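Long-range contact in aldehyde dehydrogenase (Bartonella henselae, PDB 3I44), which probably oxidises aldehydes to the corresponding carboxylic acids, with NAD(P)+ as hydride acceptor, as other members of the aldehyde dehydrogenase family do: residues Gly300-Glu312 against Ala420-Tyr434. The protein carries 1 engineered substitution. Sequence-based numbering, arbitrary orientation. Where two conformers were deposited one is given.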
loop_
_atom_site.group_PDB
_atom_site.type_symbol
_atom_site.label_atom_id
_atom_site.label_comp_id
_atom_site.label_asym_id
_atom_site.label_seq_id
_atom_site.Cartn_x
_atom_site.Cartn_y
_atom_site.Cartn_z
ATOM N N GLY A 300 14.578 -25.476 -6.496
ATOM C CA GLY A 300 13.546 -25.116 -5.551
ATOM C C GLY A 300 13.594 -23.680 -5.081
ATOM O O GLY A 300 12.836 -23.296 -4.154
ATOM N N GLN A 301 14.446 -22.871 -5.701
ATOM C CA GLN A 301 14.718 -21.505 -5.192
ATOM C C GLN A 301 13.837 -20.512 -5.930
ATOM O O GLN A 301 14.328 -19.651 -6.660
ATOM C CB GLN A 301 16.206 -21.149 -5.383
ATOM C CG GLN A 301 17.116 -22.175 -4.687
ATOM C CD GLN A 301 18.578 -21.998 -4.955
ATOM O OE1 GLN A 301 19.347 -21.819 -4.011
ATOM N NE2 GLN A 301 18.989 -22.089 -6.242
ATOM N N SER A 302 12.531 -20.740 -5.828
ATOM C CA SER A 302 11.540 -19.935 -6.460
ATOM C C SER A 302 10.474 -19.667 -5.427
ATOM O O SER A 302 9.914 -20.593 -4.829
ATOM C CB SER A 302 10.955 -20.646 -7.694
ATOM O OG SER A 302 11.934 -20.716 -8.705
ATOM N N CYS A 303 10.170 -18.390 -5.211
ATOM C CA CYS A 303 9.235 -18.031 -4.161
ATOM C C CYS A 303 7.846 -18.651 -4.373
ATOM O O CYS A 303 7.157 -18.951 -3.406
ATOM C CB CYS A 303 9.196 -16.507 -4.014
ATOM S SG CYS A 303 10.883 -15.784 -3.720
ATOM N N ASN A 304 7.454 -18.863 -5.627
ATOM C CA ASN A 304 6.140 -19.444 -5.964
ATOM C C ASN A 304 6.131 -20.951 -6.253
ATOM O O ASN A 304 5.107 -21.498 -6.706
ATOM C CB ASN A 304 5.524 -18.679 -7.158
ATOM C CG ASN A 304 6.208 -18.992 -8.484
ATOM O OD1 ASN A 304 7.375 -19.456 -8.526
ATOM N ND2 ASN A 304 5.518 -18.693 -9.578
ATOM N N ALA A 305 7.235 -21.641 -5.974
ATOM C CA ALA A 305 7.340 -23.069 -6.334
ATOM C C ALA A 305 6.237 -23.841 -5.646
ATOM O O ALA A 305 5.869 -23.508 -4.510
ATOM C CB ALA A 305 8.708 -23.668 -5.949
ATOM N N PRO A 306 5.693 -24.869 -6.319
ATOM C CA PRO A 306 4.634 -25.700 -5.760
ATOM C C PRO A 306 5.234 -26.785 -4.843
ATOM O O PRO A 306 5.481 -27.929 -5.258
ATOM C CB PRO A 306 3.975 -26.295 -7.006
ATOM C CG PRO A 306 5.096 -26.433 -7.969
ATOM C CD PRO A 306 5.956 -25.209 -7.730
ATOM N N THR A 307 5.421 -26.423 -3.588
ATOM C CA THR A 307 6.167 -27.238 -2.642
ATOM C C THR A 307 5.310 -28.141 -1.753
ATOM O O THR A 307 5.846 -29.039 -1.122
ATOM C CB THR A 307 7.116 -26.347 -1.797
ATOM O OG1 THR A 307 6.381 -25.287 -1.158
ATOM C CG2 THR A 307 8.164 -25.703 -2.701
ATOM N N ARG A 308 4.001 -27.929 -1.711
ATOM C CA ARG A 308 3.080 -28.812 -0.989
ATOM C C ARG A 308 2.141 -29.445 -2.001
ATOM O O ARG A 308 1.252 -28.777 -2.553
ATOM C CB ARG A 308 2.265 -28.069 0.061
ATOM C CG ARG A 308 3.107 -27.490 1.205
ATOM C CD ARG A 308 2.203 -26.742 2.171
ATOM N NE ARG A 308 1.583 -25.569 1.538
ATOM C CZ ARG A 308 0.348 -25.126 1.768
ATOM N NH1 ARG A 308 -0.455 -25.743 2.621
ATOM N NH2 ARG A 308 -0.110 -24.070 1.094
ATOM N N MET A 309 2.349 -30.727 -2.277
ATOM C CA MET A 309 1.515 -31.417 -3.244
ATOM C C MET A 309 0.415 -32.140 -2.498
ATOM O O MET A 309 0.693 -33.087 -1.735
ATOM C CB MET A 309 2.349 -32.369 -4.080
ATOM C CG MET A 309 1.584 -33.008 -5.264
ATOM S SD MET A 309 2.593 -34.173 -6.250
ATOM C CE MET A 309 3.548 -33.117 -7.317
ATOM N N LEU A 310 -0.829 -31.701 -2.718
ATOM C CA LEU A 310 -1.999 -32.250 -2.032
ATOM C C LEU A 310 -2.720 -33.118 -3.051
ATOM O O LEU A 310 -3.208 -32.616 -4.062
ATOM C CB LEU A 310 -2.897 -31.134 -1.471
ATOM C CG LEU A 310 -2.205 -29.897 -0.833
ATOM C CD1 LEU A 310 -3.230 -28.883 -0.385
ATOM C CD2 LEU A 310 -1.297 -30.265 0.349
ATOM N N VAL A 311 -2.729 -34.428 -2.809
ATOM C CA VAL A 311 -3.196 -35.410 -3.790
ATOM C C VAL A 311 -4.457 -36.146 -3.340
ATOM O O VAL A 311 -4.556 -36.629 -2.192
ATOM C CB VAL A 311 -2.097 -36.435 -4.111
ATOM C CG1 VAL A 311 -2.542 -37.365 -5.264
ATOM C CG2 VAL A 311 -0.795 -35.715 -4.480
ATOM N N GLU A 312 -5.436 -36.217 -4.231
ATOM C CA GLU A 312 -6.657 -36.950 -3.936
ATOM C C GLU A 312 -6.298 -38.410 -3.548
ATOM O O GLU A 312 -5.385 -39.018 -4.111
ATOM C CB GLU A 312 -7.618 -36.870 -5.120
ATOM C CG GLU A 312 -9.015 -37.424 -4.857
ATOM C CD GLU A 312 -10.042 -36.992 -5.929
ATOM O OE1 GLU A 312 -11.229 -36.944 -5.597
ATOM O OE2 GLU A 312 -9.675 -36.646 -7.078
ATOM N N ALA A 420 -9.026 -30.360 0.857
ATOM C CA ALA A 420 -7.961 -29.821 0.003
ATOM C C ALA A 420 -7.815 -28.299 0.167
ATOM O O ALA A 420 -6.702 -27.775 0.296
ATOM C CB ALA A 420 -8.210 -30.189 -1.456
ATOM N N VAL A 421 -8.952 -27.599 0.186
ATOM C CA VAL A 421 -8.953 -26.161 0.337
ATOM C C VAL A 421 -8.416 -25.768 1.723
ATOM O O VAL A 421 -7.630 -24.823 1.837
ATOM C CB VAL A 421 -10.335 -25.596 0.143
ATOM C CG1 VAL A 421 -10.446 -24.186 0.772
ATOM C CG2 VAL A 421 -10.711 -25.608 -1.359
ATOM N N THR A 422 -8.824 -26.498 2.760
ATOM C CA THR A 422 -8.372 -26.212 4.115
ATOM C C THR A 422 -6.871 -26.353 4.211
ATOM O O THR A 422 -6.198 -25.469 4.702
ATOM C CB THR A 422 -9.065 -27.160 5.159
ATOM O OG1 THR A 422 -10.482 -26.942 5.127
ATOM C CG2 THR A 422 -8.523 -26.909 6.605
ATOM N N LEU A 423 -6.354 -27.481 3.752
ATOM C CA LEU A 423 -4.905 -27.696 3.702
ATOM C C LEU A 423 -4.177 -26.621 2.872
ATOM O O LEU A 423 -3.181 -26.079 3.309
ATOM C CB LEU A 423 -4.587 -29.084 3.142
ATOM C CG LEU A 423 -4.936 -30.262 4.065
ATOM C CD1 LEU A 423 -5.084 -31.575 3.299
ATOM C CD2 LEU A 423 -3.860 -30.351 5.179
ATOM N N ALA A 424 -4.678 -26.326 1.675
ATOM C CA ALA A 424 -4.033 -25.312 0.819
ATOM C C ALA A 424 -3.985 -23.946 1.525
ATOM O O ALA A 424 -2.996 -23.203 1.408
ATOM C CB ALA A 424 -4.749 -25.204 -0.528
ATOM N N ASN A 425 -5.037 -23.616 2.272
ATOM C CA ASN A 425 -5.109 -22.330 2.970
ATOM C C ASN A 425 -4.465 -22.305 4.355
ATOM O O ASN A 425 -4.431 -21.238 4.966
ATOM C CB ASN A 425 -6.553 -21.808 3.103
ATOM C CG ASN A 425 -7.123 -21.365 1.794
ATOM O OD1 ASN A 425 -6.377 -21.079 0.841
ATOM N ND2 ASN A 425 -8.451 -21.315 1.714
ATOM N N ASP A 426 -3.911 -23.428 4.810
ATOM C CA ASP A 426 -3.267 -23.503 6.131
ATOM C C ASP A 426 -1.815 -23.006 6.069
ATOM O O ASP A 426 -0.853 -23.768 6.105
ATOM C CB ASP A 426 -3.342 -24.919 6.688
ATOM C CG ASP A 426 -2.718 -25.030 8.067
ATOM O OD1 ASP A 426 -2.508 -23.979 8.698
ATOM O OD2 ASP A 426 -2.389 -26.161 8.505
ATOM N N THR A 427 -1.687 -21.702 5.929
ATOM C CA THR A 427 -0.404 -21.069 5.728
ATOM C C THR A 427 -0.633 -19.581 5.870
ATOM O O THR A 427 -1.759 -19.113 5.666
ATOM C CB THR A 427 0.189 -21.358 4.317
ATOM O OG1 THR A 427 1.465 -20.696 4.200
ATOM C CG2 THR A 427 -0.813 -20.904 3.125
ATOM N N GLU A 428 0.419 -18.847 6.218
ATOM C CA GLU A 428 0.354 -17.394 6.269
ATOM C C GLU A 428 0.750 -16.784 4.909
ATOM O O GLU A 428 0.581 -15.581 4.683
ATOM C CB GLU A 428 1.269 -16.866 7.402
ATOM C CG GLU A 428 0.751 -17.134 8.854
ATOM C CD GLU A 428 -0.630 -16.510 9.108
ATOM O OE1 GLU A 428 -0.720 -15.274 9.292
ATOM O OE2 GLU A 428 -1.641 -17.247 9.106
ATOM N N TYR A 429 1.271 -17.619 4.018
ATOM C CA TYR A 429 1.702 -17.208 2.694
ATOM C C TYR A 429 0.505 -17.247 1.742
ATOM O O TYR A 429 -0.576 -17.704 2.146
ATOM C CB TYR A 429 2.772 -18.147 2.177
ATOM C CG TYR A 429 4.129 -18.031 2.840
ATOM C CD1 TYR A 429 4.878 -16.882 2.711
ATOM C CD2 TYR A 429 4.675 -19.098 3.559
ATOM C CE1 TYR A 429 6.117 -16.774 3.292
ATOM C CE2 TYR A 429 5.900 -18.999 4.163
ATOM C CZ TYR A 429 6.626 -17.842 4.032
ATOM O OH TYR A 429 7.875 -17.731 4.592
ATOM N N GLY A 430 0.697 -16.768 0.507
ATOM C CA GLY A 430 -0.367 -16.792 -0.512
ATOM C C GLY A 430 0.101 -16.199 -1.818
ATOM O O GLY A 430 -0.441 -15.174 -2.280
ATOM N N LEU A 431 1.136 -16.817 -2.394
ATOM C CA LEU A 431 1.735 -16.295 -3.585
ATOM C C LEU A 431 1.047 -16.973 -4.798
ATOM O O LEU A 431 0.082 -16.410 -5.314
ATOM C CB LEU A 431 3.250 -16.414 -3.549
ATOM C CG LEU A 431 4.037 -15.772 -4.690
ATOM C CD1 LEU A 431 3.662 -14.264 -4.947
ATOM C CD2 LEU A 431 5.568 -15.891 -4.449
ATOM N N THR A 432 1.509 -18.161 -5.214
ATOM C CA THR A 432 0.833 -18.969 -6.262
ATOM C C THR A 432 0.385 -20.279 -5.688
ATOM O O THR A 432 1.188 -20.998 -5.077
ATOM C CB THR A 432 1.762 -19.294 -7.446
ATOM O OG1 THR A 432 2.330 -18.088 -7.968
ATOM C CG2 THR A 432 0.991 -19.982 -8.563
ATOM N N ASN A 433 -0.884 -20.613 -5.883
ATOM C CA ASN A 433 -1.375 -21.954 -5.669
ATOM C C ASN A 433 -1.696 -22.561 -7.046
ATOM O O ASN A 433 -1.932 -21.822 -8.015
ATOM C CB ASN A 433 -2.631 -21.935 -4.802
ATOM C CG ASN A 433 -2.328 -21.753 -3.308
ATOM O OD1 ASN A 433 -1.396 -22.350 -2.794
ATOM N ND2 ASN A 433 -3.143 -20.951 -2.611
ATOM N N TYR A 434 -1.736 -23.897 -7.104
ATOM C CA TYR A 434 -1.819 -24.666 -8.340
ATOM C C TYR A 434 -2.929 -25.716 -8.201
ATOM O O TYR A 434 -3.137 -26.316 -7.121
ATOM C CB TYR A 434 -0.480 -25.349 -8.646
ATOM C CG TYR A 434 0.703 -24.403 -8.760
ATOM C CD1 TYR A 434 1.223 -24.068 -10.000
ATOM C CD2 TYR A 434 1.305 -23.840 -7.621
ATOM C CE1 TYR A 434 2.315 -23.181 -10.124
ATOM C CE2 TYR A 434 2.382 -22.976 -7.738
ATOM C CZ TYR A 434 2.883 -22.640 -9.000
ATOM O OH TYR A 434 3.958 -21.783 -9.154
HETATM O O HOH W 1 2.443 -17.827 -10.599
#
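Tyr434 packs against Asn304 and Pro306 with its ring held between two aliphatic groups: CB of Pro306 sits over one face, 4.0 Å from the ring centroid in a CH-pi contact, and CG2 of Thr432 covers the opposite face near the rim. Its OH donates to Asn304 O at 2.7 Å; the carbonyl oxygen lies at the ring edge, whereas the hydroxyl stands above the carbonyl plane. The Asn304 and Tyr434 side chains cross at about a right angle, amide and ring planes steeply inclined but not perpendicular, and Asn304 runs alongside Thr432, CB to OG1 3.3 Å. With CG between the backbone N and the carbonyl carbon (chi1 73°), its amide turns to a water that is 2.6 Å from Thr432 OG1 and weakly bonded to Asn304 ND2. CD2 of Leu431 packs on the Cys303 backbone, 3.6 Å from Cys303 C.

Farther along, the Arg308 chain bends at chi3 (-65°), and its flat guanidinium meets carbonyls of helix 417-425 edge-on. NH2 gives a nearly straight bond (173°) to Ala424 O at 3.0 Å, and NH1 bonds less straight to Leu423 O at 2.8 Å. Asp426 N reaches that second oxygen from the opposite face of its carbonyl plane. NH2 also bonds to Lys274 O, so backbone carbonyls fix the buried group's rotation and probably ease its charge. Thr427 flanks one face, while Leu310 CD1 packs on Leu423 CB, 3.8 Å away, and on the helix backbone.

Helix 417-425 thus runs antiparallel over strand 308-312 within a beta-alpha-beta crossover from strand 408-414 to parallel strand 432-436, characteristic of the aldehyde dehydrogenase catalytic domain; the turn Ser302-Ala305 overlaps the Gly-Gln-Ser-Cys sequence, whose cysteine is the nucleophile in related enzymes.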